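Phospholyase (Arthrobacter aurescens, PDB 5G4I) catalyses, with pyridoxal phosphate as cofactor, the elimination of phosphate from an amino phosphate such as phosphoethanolamine, on the scaffold of a class III transaminase. Local coordinates at residues 61-66 with 252-257; 263-268 with 277-282; 287-292 with 319-324; 402-405 with 411-414. All coordinates share one frame; numbering follows the deposited sequence.

Interaction 1: residues 61-66 with 252-257; sequences YNNVPH and EVQSGF. With PLP (pyridoxal-5'-phosphate), chain C; PO4 (phosphate ion), chain D.
Two torsions bring the amides of Asn63 and Gln254 together: Asn63 places CG between its backbone N and carbonyl carbon (chi1 63°), and the Gln254 chain bends at chi2 (-75°). The two chains cross at about a right angle, yet the amide planes are only 18° apart, and the approach is loose, with Asn63 ND2 3.8 Å from Gln254 OE1. Since Gln254 OE1 accepts a hydrogen bond from Arg414, the rotation of this amide is fixed and NE2 is turned inward. There it donates to O1 of the phosphate ion at 3.0 Å and to O3 of the cofactor, a bond whose modelled length is doubtfully short. This is the cofactor pocket of a fold type I PLP enzyme, built on the loop that follows strand 247-251. Next to Gln254 in that loop, Val253 lies over one face of the pyridine ring, its CG1 3.4 Å from PLP C3. At the far end of the contact the His66 imidazole presents its edge to Phe257: the carbonyl O lies near the ring plane, 3.0 Å from both His66 CE1 and NE2, and Phe257 CB is 3.6 Å from His66 NE2. Within 61-66, Asn62 hydrogen-bonds His88 and Tyr91 of the second subunit.

Interaction 2: residues 263-268 with 277-282; sequences GMWGYQ and VTMGKP. With PLP (pyridoxal-5'-phosphate), chain C.
Trp265 and Met279 form the close half of this buried contact. The thioether chain slants past the benzene half of the indole, its methyl CE 3.8 Å from Trp265 CH2, while Met279 SD stands 5.1 Å from the centroid of the six-membered ring. The sulfur lies 52° off the ring normal, a Met-aromatic contact that is neither face-on nor edge-on. A turn at chi3 (61°) swings CE back toward the indole. The ring is held firmly: NE1 bonds to the carbonyl O of Lys106, Phe107 stacks on it, and Met264 CG lies 3.4 Å above the Trp265 ring plane, offset toward its rim. The second half is looser, a single touch in which Tyr267 CE2 comes 4.1 Å from Val277 CG2, the two side chains crossing nearly at a right angle. Farther out, toward solvent, the partly exposed Gln268 extends its amide back along the turn, where OE1 accepts the Trp265 backbone N at 3.0 Å. Strand 277-279 leads in the other direction to Lys281, whose NZ is covalently bound to PLP C4A and makes a weak hydrogen bond to PLP O3. A lysine bearing the cofactor as an internal aldimine, just beyond a strand of the large-domain sheet, marks fold type I PLP enzymes.

Interaction 3: residues 287-292 with 319-324; sequences HPIGAV and SAAGLA
His287 and Ala321 bring their CA atoms to 7.0 Å, and Ile289 and Gly322 to 7.9 Å, as the extended chain leading into strand 290-294 passes helix 316-331 without a backbone hydrogen bond between them. The side chains that fill the gap are small on the helix and larger on the incoming chain. Ala321 CB is met by the base of the histidine, with His287 CB 4.1 Å away and the imidazole set obliquely to the methyl. Ile289 reaches farther: with CG1 anti to the carbonyl carbon and chi2 extended at 172°, its terminal CD1 arrives 4.0 Å from Gly322 N and 4.3 Å from Ala321 CB. This methyl thus rests against the helix backbone at Gly322. The imidazole of His287 is also confined by its own neighbours, Pro288 CD lying 3.5 Å above one ring face and Ile289 CG1 in plane at the edge. Its NE2 makes a weak hydrogen bond to Ser318, and the ring meets His287 of the second subunit with the planes steeply inclined, so the contact borders the dimer interface. Ala321 also touches Ile78 of helix 72-82. Here a helix packs beside the start of the antiparallel strand in the otherwise parallel seven-stranded sheet, the large-domain architecture of fold type I aminotransferases.

Interaction 4: residues 402-405 with 411-414; sequences SRVG and LKMR. With PO4 (phosphate ion), chain D.
Lys412 lays its aliphatic chain across Val404 at about a right angle, and the meeting is tight, with Lys412 CE 3.4 Å from Val404 CG1. The two belong to the beta hairpin of strands 399-404 and 410-413, whose short segments are far from strictly antiparallel, their directions differing by 117°. Ser402 and Lys412 form a hydrogen-bonded pair: Lys412 N donates to Ser402 O at 2.9 Å, while the return bond from Ser402 N to Lys412 O is long, 3.4 Å, and weak. Arg403 and Leu411, the adjacent non-hydrogen-bonded pair, send their side chains to the other face, where both pack on helix 384-396; the polar end of Arg403 finds the carbonyl O of Asp408. On the Lys412 face the lysine bends at chi2 and at chi3 (-103°), which brings NZ to 3.2 Å from O3 of a phosphate ion, probably taken up from the crystallisation liquor. Arg414 meets the same ion with its guanidinium edge-on and the phosphorus in its plane, NH1 donating to PO4 O1 at 2.8 Å and NH2 to PO4 O2 at 3.0 Å. Such a two-pronged grip, reinforced by Arg90 of the second subunit, is consistent with a site for the phosphate group of a substrate. Lys412 NZ stands 3.6 Å above the Arg414 guanidinium plane, offset toward its rim.

How the interactions relate
Interactions 1, 2 and 4 converge on the active site, whereas interaction 3 packs helix 316-331 beside the chain entering strand 290-294, at the edge of the dimer interface. Interactions 1 and 2, centres about 9 Å apart, share the cofactor: Glu252 OE1 accepts Gly266 N at 2.8 Å, tying together two parts of the one long loop between strands 247-251 and 276-279. Interaction 4, its centre about 13 Å from that of interaction 1, shares the phosphate ion, which Gln254, Tyr61, Arg414 and Arg90 of the second subunit surround; Arg414 NH2 also reaches Tyr61 O at 2.8 Å. Interaction 3 joins interaction 2 through neighbouring strands, Met279 N meeting Ala291 O at 3.1 Å, but lies about 26 Å from interaction 4, centre to centre.

Interaction 1: residues 61-66 with 252-257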
loop_
_atom_site.group_PDB
_atom_site.type_symbol
_atom_site.label_atom_id
_atom_site.label_comp_id
_atom_site.label_asym_id
_atom_site.label_seq_id
_atom_site.Cartn_x
_atom_site.Cartn_y
_atom_site.Cartn_z
ATOM N N TYR A 61 1.553 4.571 23.948
ATOM C CA TYR A 61 1.564 3.460 22.981
ATOM C C TYR A 61 1.760 3.793 21.512
ATOM O O TYR A 61 2.399 3.019 20.785
ATOM C CB TYR A 61 0.232 2.580 23.163
ATOM C CG TYR A 61 0.059 1.491 22.106
ATOM C CD1 TYR A 61 0.865 0.425 22.101
ATOM C CD2 TYR A 61 -0.735 1.751 21.013
ATOM C CE1 TYR A 61 0.799 -0.492 21.039
ATOM C CE2 TYR A 61 -0.787 0.865 19.954
ATOM C CZ TYR A 61 -0.040 -0.226 20.058
ATOM O OH TYR A 61 -0.123 -1.076 18.939
ATOM N N ASN A 62 1.103 4.842 21.009
ATOM C CA ASN A 62 0.996 5.032 19.539
ATOM C C ASN A 62 2.206 5.716 18.922
ATOM O O ASN A 62 2.526 6.852 19.263
ATOM C CB ASN A 62 -0.285 5.785 19.173
ATOM C CG ASN A 62 -1.523 4.890 19.401
ATOM O OD1 ASN A 62 -1.741 3.893 18.689
ATOM N ND2 ASN A 62 -2.205 5.127 20.549
ATOM N N ASN A 63 2.856 5.019 17.958
ATOM C CA ASN A 63 3.950 5.580 17.204
ATOM C C ASN A 63 3.593 6.189 15.832
ATOM O O ASN A 63 4.377 7.000 15.282
ATOM C CB ASN A 63 5.066 4.584 16.978
ATOM C CG ASN A 63 4.659 3.384 16.151
ATOM O OD1 ASN A 63 3.489 3.092 15.952
ATOM N ND2 ASN A 63 5.700 2.664 15.644
ATOM N N VAL A 64 2.403 5.931 15.294
ATOM C CA VAL A 64 1.987 6.533 14.066
ATOM C C VAL A 64 1.887 8.084 14.175
ATOM O O VAL A 64 2.390 8.820 13.283
ATOM C CB VAL A 64 0.699 5.841 13.486
ATOM C CG1 VAL A 64 0.096 6.663 12.368
ATOM C CG2 VAL A 64 1.025 4.427 13.039
ATOM N N PRO A 65 1.250 8.669 15.239
ATOM C CA PRO A 65 1.249 10.109 15.431
ATOM C C PRO A 65 2.560 10.587 16.061
ATOM O O PRO A 65 2.658 11.087 17.176
ATOM C CB PRO A 65 0.063 10.314 16.432
ATOM C CG PRO A 65 0.023 9.101 17.174
ATOM C CD PRO A 65 0.377 7.987 16.222
ATOM N N HIS A 66 3.647 10.366 15.268
ATOM C CA HIS A 66 5.031 10.689 15.662
ATOM C C HIS A 66 5.198 12.096 16.266
ATOM O O HIS A 66 5.931 12.246 17.285
ATOM C CB HIS A 66 5.928 10.622 14.370
ATOM C CG HIS A 66 7.415 10.630 14.624
ATOM N ND1 HIS A 66 8.050 9.635 15.329
ATOM C CD2 HIS A 66 8.375 11.503 14.218
ATOM C CE1 HIS A 66 9.357 9.897 15.320
ATOM N NE2 HIS A 66 9.564 11.019 14.686
ATOM N N GLU A 252 12.915 -0.430 9.515
ATOM C CA GLU A 252 12.877 0.727 10.438
ATOM C C GLU A 252 11.487 1.152 10.764
ATOM O O GLU A 252 11.307 2.263 11.316
ATOM C CB GLU A 252 13.696 1.880 9.874
ATOM C CG GLU A 252 15.175 1.583 9.768
ATOM C CD GLU A 252 15.951 1.599 11.072
ATOM O OE1 GLU A 252 15.465 2.225 12.034
ATOM O OE2 GLU A 252 17.051 1.005 11.080
ATOM N N VAL A 253 10.485 0.325 10.537
ATOM C CA VAL A 253 9.097 0.762 10.857
ATOM C C VAL A 253 8.933 1.022 12.322
ATOM O O VAL A 253 8.229 2.051 12.666
ATOM C CB VAL A 253 8.040 -0.271 10.297
ATOM C CG1 VAL A 253 6.652 0.105 10.768
ATOM C CG2 VAL A 253 8.121 -0.361 8.804
ATOM N N GLN A 254 9.515 0.244 13.204
ATOM C CA GLN A 254 9.449 0.446 14.674
ATOM C C GLN A 254 10.591 1.311 15.242
ATOM O O GLN A 254 10.364 2.026 16.266
ATOM C CB GLN A 254 9.500 -0.887 15.489
ATOM C CG GLN A 254 8.362 -1.831 15.204
ATOM C CD GLN A 254 7.046 -1.387 15.844
ATOM O OE1 GLN A 254 7.000 -0.668 16.796
ATOM N NE2 GLN A 254 5.988 -1.864 15.295
ATOM N N SER A 255 11.801 1.260 14.681
ATOM C CA SER A 255 12.935 1.870 15.272
ATOM C C SER A 255 13.362 3.182 14.625
ATOM O O SER A 255 14.321 3.797 15.121
ATOM C CB SER A 255 14.135 0.910 15.272
ATOM O OG SER A 255 14.487 0.481 13.960
ATOM N N GLY A 256 12.742 3.580 13.522
ATOM C CA GLY A 256 13.207 4.770 12.756
ATOM C C GLY A 256 12.725 6.102 13.249
ATOM O O GLY A 256 12.018 6.247 14.279
ATOM N N PHE A 257 13.088 7.140 12.506
ATOM C CA PHE A 257 12.636 8.535 12.771
ATOM C C PHE A 257 13.025 8.986 14.185
ATOM O O PHE A 257 12.343 9.807 14.847
ATOM C CB PHE A 257 11.195 8.794 12.403
ATOM C CG PHE A 257 10.947 8.698 10.898
ATOM C CD1 PHE A 257 10.763 7.432 10.230
ATOM C CD2 PHE A 257 10.992 9.848 10.103
ATOM C CE1 PHE A 257 10.676 7.389 8.839
ATOM C CE2 PHE A 257 10.901 9.782 8.713
ATOM C CZ PHE A 257 10.755 8.539 8.100
HETATM N N1 PLP C . 7.323 -4.115 9.809
HETATM C C2 PLP C . 7.276 -3.709 11.101
HETATM C C2A PLP C . 8.493 -3.852 11.978
HETATM C C3 PLP C . 6.030 -3.122 11.654
HETATM O O3 PLP C . 5.959 -2.706 12.949
HETATM C C4 PLP C . 4.867 -3.007 10.745
HETATM C C4A PLP C . 3.582 -2.436 11.205
HETATM C C5 PLP C . 5.049 -3.488 9.355
HETATM C C6 PLP C . 6.278 -4.018 8.969
HETATM C C5A PLP C . 3.909 -3.406 8.364
HETATM O O4P PLP C . 3.400 -2.075 8.334
HETATM P P PLP C . 2.014 -1.748 7.582
HETATM O O1P PLP C . 0.954 -2.215 8.551
HETATM O O2P PLP C . 2.055 -0.252 7.377
HETATM O O3P PLP C . 2.093 -2.554 6.308
HETATM P P PO4 D . 1.828 -1.910 16.579
HETATM O O1 PO4 D . 3.242 -1.883 16.578
HETATM O O2 PO4 D . 1.128 -0.555 16.667
HETATM O O3 PO4 D . 1.696 -2.288 18.050
HETATM O O4 PO4 D . 1.097 -2.862 15.668
#

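Interaction 2: residues 263-268 with 277-282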
loop_
_atom_site.group_PDB
_atom_site.type_symbol
_atom_site.label_atom_id
_atom_site.label_comp_id
_atom_site.label_asym_id
_atom_site.label_seq_id
_atom_site.Cartn_x
_atom_site.Cartn_y
_atom_site.Cartn_z
ATOM N N GLY A 263 20.304 7.696 17.537
ATOM C CA GLY A 263 20.530 7.878 16.078
ATOM C C GLY A 263 19.157 8.016 15.366
ATOM O O GLY A 263 18.146 7.614 15.982
ATOM N N MET A 264 19.144 8.497 14.133
ATOM C CA MET A 264 17.914 8.535 13.363
ATOM C C MET A 264 17.354 7.128 13.112
ATOM O O MET A 264 16.087 6.911 13.166
ATOM C CB MET A 264 18.117 9.288 12.037
ATOM C CG MET A 264 16.836 9.588 11.386
ATOM S SD MET A 264 15.788 10.898 12.274
ATOM C CE MET A 264 14.799 11.158 10.792
ATOM N N TRP A 265 18.235 6.138 12.896
ATOM C CA TRP A 265 17.838 4.781 12.454
ATOM C C TRP A 265 18.352 3.774 13.448
ATOM O O TRP A 265 19.500 3.875 13.948
ATOM C CB TRP A 265 18.412 4.486 11.036
ATOM C CG TRP A 265 18.017 5.611 10.042
ATOM C CD1 TRP A 265 18.844 6.564 9.513
ATOM C CD2 TRP A 265 16.708 6.029 9.669
ATOM N NE1 TRP A 265 18.175 7.497 8.793
ATOM C CE2 TRP A 265 16.821 7.192 8.904
ATOM C CE3 TRP A 265 15.406 5.473 9.895
ATOM C CZ2 TRP A 265 15.697 7.863 8.364
ATOM C CZ3 TRP A 265 14.315 6.129 9.336
ATOM C CH2 TRP A 265 14.453 7.313 8.608
ATOM N N GLY A 266 17.509 2.812 13.808
ATOM C CA GLY A 266 17.919 1.727 14.690
ATOM C C GLY A 266 19.120 0.927 14.259
ATOM O O GLY A 266 19.866 0.430 15.174
ATOM N N TYR A 267 19.352 0.759 12.951
ATOM C CA TYR A 267 20.555 -0.060 12.542
ATOM C C TYR A 267 21.829 0.515 13.065
ATOM O O TYR A 267 22.858 -0.167 13.154
ATOM C CB TYR A 267 20.594 -0.317 11.052
ATOM C CG TYR A 267 20.968 0.889 10.164
ATOM C CD1 TYR A 267 22.296 1.317 10.009
ATOM C CD2 TYR A 267 19.983 1.634 9.440
ATOM C CE1 TYR A 267 22.635 2.359 9.188
ATOM C CE2 TYR A 267 20.355 2.710 8.667
ATOM C CZ TYR A 267 21.682 3.062 8.568
ATOM O OH TYR A 267 22.066 4.142 7.712
ATOM N N GLN A 268 21.841 1.829 13.407
ATOM C CA GLN A 268 23.041 2.548 13.866
ATOM C C GLN A 268 23.427 2.063 15.250
ATOM O O GLN A 268 24.581 2.414 15.688
ATOM C CB GLN A 268 22.771 4.134 13.822
ATOM C CG GLN A 268 22.599 4.668 12.413
ATOM C CD GLN A 268 22.020 6.086 12.215
ATOM O OE1 GLN A 268 21.244 6.471 12.946
ATOM N NE2 GLN A 268 22.389 6.743 11.111
ATOM N N VAL A 277 16.887 -0.185 3.285
ATOM C CA VAL A 277 16.237 0.310 4.559
ATOM C C VAL A 277 14.761 0.576 4.258
ATOM O O VAL A 277 14.457 1.287 3.307
ATOM C CB VAL A 277 16.933 1.589 5.131
ATOM C CG1 VAL A 277 16.255 2.003 6.408
ATOM C CG2 VAL A 277 18.401 1.344 5.355
ATOM N N THR A 278 13.883 -0.067 5.031
ATOM C CA THR A 278 12.407 0.126 4.812
ATOM C C THR A 278 11.825 0.917 5.994
ATOM O O THR A 278 12.307 0.893 7.115
ATOM C CB THR A 278 11.709 -1.245 4.637
ATOM O OG1 THR A 278 11.940 -2.016 5.807
ATOM C CG2 THR A 278 12.238 -1.998 3.410
ATOM N N MET A 279 10.712 1.606 5.729
ATOM C CA MET A 279 10.098 2.495 6.736
ATOM C C MET A 279 8.596 2.633 6.406
ATOM O O MET A 279 8.097 2.332 5.308
ATOM C CB MET A 279 10.848 3.802 6.806
ATOM C CG MET A 279 10.779 4.533 5.576
ATOM S SD MET A 279 12.041 5.931 5.456
ATOM C CE MET A 279 13.371 5.306 5.535
ATOM N N GLY A 280 7.869 3.160 7.407
ATOM C CA GLY A 280 6.404 3.357 7.315
ATOM C C GLY A 280 5.978 4.048 8.617
ATOM O O GLY A 280 6.564 5.055 9.045
ATOM N N LYS A 281 4.986 3.455 9.308
ATOM C CA LYS A 281 4.255 3.977 10.501
ATOM C C LYS A 281 4.392 5.503 10.738
ATOM O O LYS A 281 3.492 6.276 10.318
ATOM C CB LYS A 281 4.425 3.033 11.677
ATOM C CG LYS A 281 3.576 1.747 11.576
ATOM C CD LYS A 281 3.657 0.850 12.850
ATOM C CE LYS A 281 2.765 -0.468 12.821
ATOM N NZ LYS A 281 3.665 -1.538 12.311
ATOM N N PRO A 282 5.371 5.962 11.585
ATOM C CA PRO A 282 5.437 7.420 11.846
ATOM C C PRO A 282 5.552 8.389 10.700
ATOM O O PRO A 282 5.381 9.626 10.914
ATOM C CB PRO A 282 6.758 7.539 12.704
ATOM C CG PRO A 282 7.570 6.382 12.176
ATOM C CD PRO A 282 6.570 5.289 12.104
HETATM N N1 PLP C . 7.323 -4.115 9.809
HETATM C C2 PLP C . 7.276 -3.709 11.101
HETATM C C2A PLP C . 8.493 -3.852 11.978
HETATM C C3 PLP C . 6.030 -3.122 11.654
HETATM O O3 PLP C . 5.959 -2.706 12.949
HETATM C C4 PLP C . 4.867 -3.007 10.745
HETATM C C4A PLP C . 3.582 -2.436 11.205
HETATM C C5 PLP C . 5.049 -3.488 9.355
HETATM C C6 PLP C . 6.278 -4.018 8.969
HETATM C C5A PLP C . 3.909 -3.406 8.364
HETATM O O4P PLP C . 3.400 -2.075 8.334
HETATM P P PLP C . 2.014 -1.748 7.582
HETATM O O1P PLP C . 0.954 -2.215 8.551
HETATM O O2P PLP C . 2.055 -0.252 7.377
HETATM O O3P PLP C . 2.093 -2.554 6.308
#

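Interaction 3: residues 287-292 with 319-324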
loop_
_atom_site.group_PDB
_atom_site.type_symbol
_atom_site.label_atom_id
_atom_site.label_comp_id
_atom_site.label_asym_id
_atom_site.label_seq_id
_atom_site.Cartn_x
_atom_site.Cartn_y
_atom_site.Cartn_z
ATOM N N HIS A 287 -0.683 9.722 7.777
ATOM C CA HIS A 287 -0.893 9.683 6.294
ATOM C C HIS A 287 -0.311 8.363 5.768
ATOM O O HIS A 287 0.793 7.920 6.241
ATOM C CB HIS A 287 -0.193 10.853 5.638
ATOM C CG HIS A 287 -0.709 11.152 4.249
ATOM N ND1 HIS A 287 -1.916 11.824 4.015
ATOM C CD2 HIS A 287 -0.255 10.808 3.015
ATOM C CE1 HIS A 287 -2.152 11.878 2.722
ATOM N NE2 HIS A 287 -1.138 11.301 2.084
ATOM N N PRO A 288 -0.861 7.703 4.742
ATOM C CA PRO A 288 -0.278 6.395 4.292
ATOM C C PRO A 288 0.980 6.610 3.419
ATOM O O PRO A 288 0.836 7.054 2.288
ATOM C CB PRO A 288 -1.475 5.746 3.519
ATOM C CG PRO A 288 -2.740 6.545 3.914
ATOM C CD PRO A 288 -2.188 7.942 4.117
ATOM N N ILE A 289 2.122 6.420 4.023
ATOM C CA ILE A 289 3.429 6.633 3.338
ATOM C C ILE A 289 4.361 5.502 3.876
ATOM O O ILE A 289 4.373 5.203 5.090
ATOM C CB ILE A 289 4.099 8.009 3.616
ATOM C CG1 ILE A 289 3.167 9.197 3.517
ATOM C CG2 ILE A 289 5.323 8.225 2.713
ATOM C CD1 ILE A 289 3.788 10.507 3.971
ATOM N N GLY A 290 5.170 4.948 2.938
ATOM C CA GLY A 290 6.313 4.123 3.251
ATOM C C GLY A 290 7.452 4.437 2.277
ATOM O O GLY A 290 7.332 5.267 1.400
ATOM N N ALA A 291 8.584 3.779 2.509
ATOM C CA ALA A 291 9.757 3.937 1.582
ATOM C C ALA A 291 10.723 2.784 1.679
ATOM O O ALA A 291 10.865 2.131 2.711
ATOM C CB ALA A 291 10.522 5.268 1.871
ATOM N N VAL A 292 11.497 2.617 0.559
ATOM C CA VAL A 292 12.716 1.787 0.515
ATOM C C VAL A 292 13.876 2.782 0.140
ATOM O O VAL A 292 13.849 3.436 -0.924
ATOM C CB VAL A 292 12.616 0.719 -0.573
ATOM C CG1 VAL A 292 13.946 -0.071 -0.606
ATOM C CG2 VAL A 292 11.433 -0.175 -0.400
ATOM N N SER A 319 3.941 13.909 -0.024
ATOM C CA SER A 319 5.258 14.566 0.124
ATOM C C SER A 319 5.173 15.724 1.113
ATOM O O SER A 319 6.095 15.906 1.940
ATOM C CB SER A 319 5.751 15.015 -1.243
ATOM O OG SER A 319 5.884 13.909 -2.173
ATOM N N ALA A 320 4.122 16.548 1.033
ATOM C CA ALA A 320 3.905 17.682 1.988
ATOM C C ALA A 320 3.810 17.160 3.427
ATOM O O ALA A 320 4.371 17.741 4.383
ATOM C CB ALA A 320 2.694 18.525 1.563
ATOM N N ALA A 321 3.028 16.059 3.650
ATOM C CA ALA A 321 2.912 15.429 4.952
ATOM C C ALA A 321 4.271 14.967 5.530
ATOM O O ALA A 321 4.647 15.280 6.691
ATOM C CB ALA A 321 1.986 14.251 4.880
ATOM N N GLY A 322 5.037 14.257 4.663
ATOM C CA GLY A 322 6.329 13.767 5.149
ATOM C C GLY A 322 7.343 14.898 5.419
ATOM O O GLY A 322 8.101 14.819 6.415
ATOM N N LEU A 323 7.308 15.968 4.587
ATOM C CA LEU A 323 8.214 17.112 4.830
ATOM C C LEU A 323 7.841 17.792 6.163
ATOM O O LEU A 323 8.736 18.188 6.934
ATOM C CB LEU A 323 8.102 18.094 3.655
ATOM C CG LEU A 323 8.943 17.892 2.431
ATOM C CD1 LEU A 323 8.300 18.725 1.267
ATOM C CD2 LEU A 323 10.418 18.329 2.789
ATOM N N ALA A 324 6.531 17.940 6.436
ATOM C CA ALA A 324 6.111 18.580 7.716
ATOM C C ALA A 324 6.466 17.818 8.952
ATOM O O ALA A 324 6.846 18.409 10.014
ATOM C CB ALA A 324 4.623 18.888 7.662
#

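Interaction 4: residues 402-405 with 411-414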
loop_
_atom_site.group_PDB
_atom_site.type_symbol
_atom_site.label_atom_id
_atom_site.label_comp_id
_atom_site.label_asym_id
_atom_site.label_seq_id
_atom_site.Cartn_x
_atom_site.Cartn_y
_atom_site.Cartn_z
ATOM N N SER A 402 0.588 -1.302 26.107
ATOM C CA SER A 402 0.333 -2.633 25.547
ATOM C C SER A 402 1.425 -3.642 25.974
ATOM O O SER A 402 2.192 -3.468 26.929
ATOM C CB SER A 402 0.188 -2.579 24.026
ATOM O OG SER A 402 -0.540 -3.754 23.570
ATOM N N ARG A 403 1.517 -4.775 25.245
ATOM C CA ARG A 403 2.562 -5.800 25.481
ATOM C C ARG A 403 3.062 -6.469 24.216
ATOM O O ARG A 403 2.373 -6.370 23.152
ATOM C CB ARG A 403 2.065 -6.890 26.438
ATOM C CG ARG A 403 0.796 -7.556 25.960
ATOM C CD ARG A 403 0.402 -8.781 26.825
ATOM N NE ARG A 403 -0.973 -9.243 26.555
ATOM C CZ ARG A 403 -1.577 -10.220 27.272
ATOM N NH1 ARG A 403 -0.913 -10.904 28.259
ATOM N NH2 ARG A 403 -2.851 -10.521 27.024
ATOM N N VAL A 404 4.205 -7.113 24.319
ATOM C CA VAL A 404 4.839 -7.832 23.227
ATOM C C VAL A 404 5.480 -9.103 23.750
ATOM O O VAL A 404 5.643 -9.295 24.960
ATOM C CB VAL A 404 5.970 -6.991 22.493
ATOM C CG1 VAL A 404 5.383 -5.994 21.577
ATOM C CG2 VAL A 404 6.986 -6.383 23.379
ATOM N N GLY A 405 6.023 -9.911 22.828
ATOM C CA GLY A 405 6.877 -11.046 23.113
ATOM C C GLY A 405 6.183 -12.420 22.955
ATOM O O GLY A 405 4.955 -12.492 23.129
ATOM N N LEU A 411 5.829 -5.684 28.971
ATOM C CA LEU A 411 5.009 -4.473 28.985
ATOM C C LEU A 411 5.714 -3.430 28.147
ATOM O O LEU A 411 6.927 -3.287 28.318
ATOM C CB LEU A 411 4.805 -4.123 30.528
ATOM C CG LEU A 411 3.645 -3.367 30.950
ATOM C CD1 LEU A 411 2.350 -4.157 30.773
ATOM C CD2 LEU A 411 3.813 -2.971 32.374
ATOM N N LYS A 412 4.989 -2.863 27.173
ATOM C CA LYS A 412 5.570 -2.024 26.130
ATOM C C LYS A 412 5.067 -0.606 26.196
ATOM O O LYS A 412 3.833 -0.379 26.193
ATOM C CB LYS A 412 5.160 -2.523 24.829
ATOM C CG LYS A 412 5.700 -1.770 23.644
ATOM C CD LYS A 412 4.668 -1.735 22.549
ATOM C CE LYS A 412 4.881 -2.670 21.413
ATOM N NZ LYS A 412 4.108 -2.267 20.224
ATOM N N MET A 413 6.027 0.321 26.075
ATOM C CA MET A 413 5.672 1.773 26.142
ATOM C C MET A 413 6.442 2.524 25.098
ATOM O O MET A 413 7.690 2.334 24.996
ATOM C CB MET A 413 6.083 2.213 27.444
ATOM C CG MET A 413 5.127 1.610 28.468
ATOM S SD MET A 413 5.554 1.370 30.148
ATOM C CE MET A 413 7.183 1.598 30.801
ATOM N N ARG A 414 5.685 3.239 24.287
ATOM C CA ARG A 414 6.172 3.730 22.984
ATOM C C ARG A 414 5.249 4.866 22.628
ATOM O O ARG A 414 4.490 4.785 21.696
ATOM C CB ARG A 414 6.170 2.563 21.917
ATOM C CG ARG A 414 6.601 2.954 20.450
ATOM C CD ARG A 414 6.139 1.955 19.350
ATOM N NE ARG A 414 4.668 2.021 19.334
ATOM C CZ ARG A 414 3.892 1.142 18.663
ATOM N NH1 ARG A 414 4.431 0.325 17.712
ATOM N NH2 ARG A 414 2.573 1.184 18.669
HETATM P P PO4 D . 1.828 -1.910 16.579
HETATM O O1 PO4 D . 3.242 -1.883 16.578
HETATM O O2 PO4 D . 1.128 -0.555 16.667
HETATM O O3 PO4 D . 1.696 -2.288 18.050
HETATM O O4 PO4 D . 1.097 -2.862 15.668
#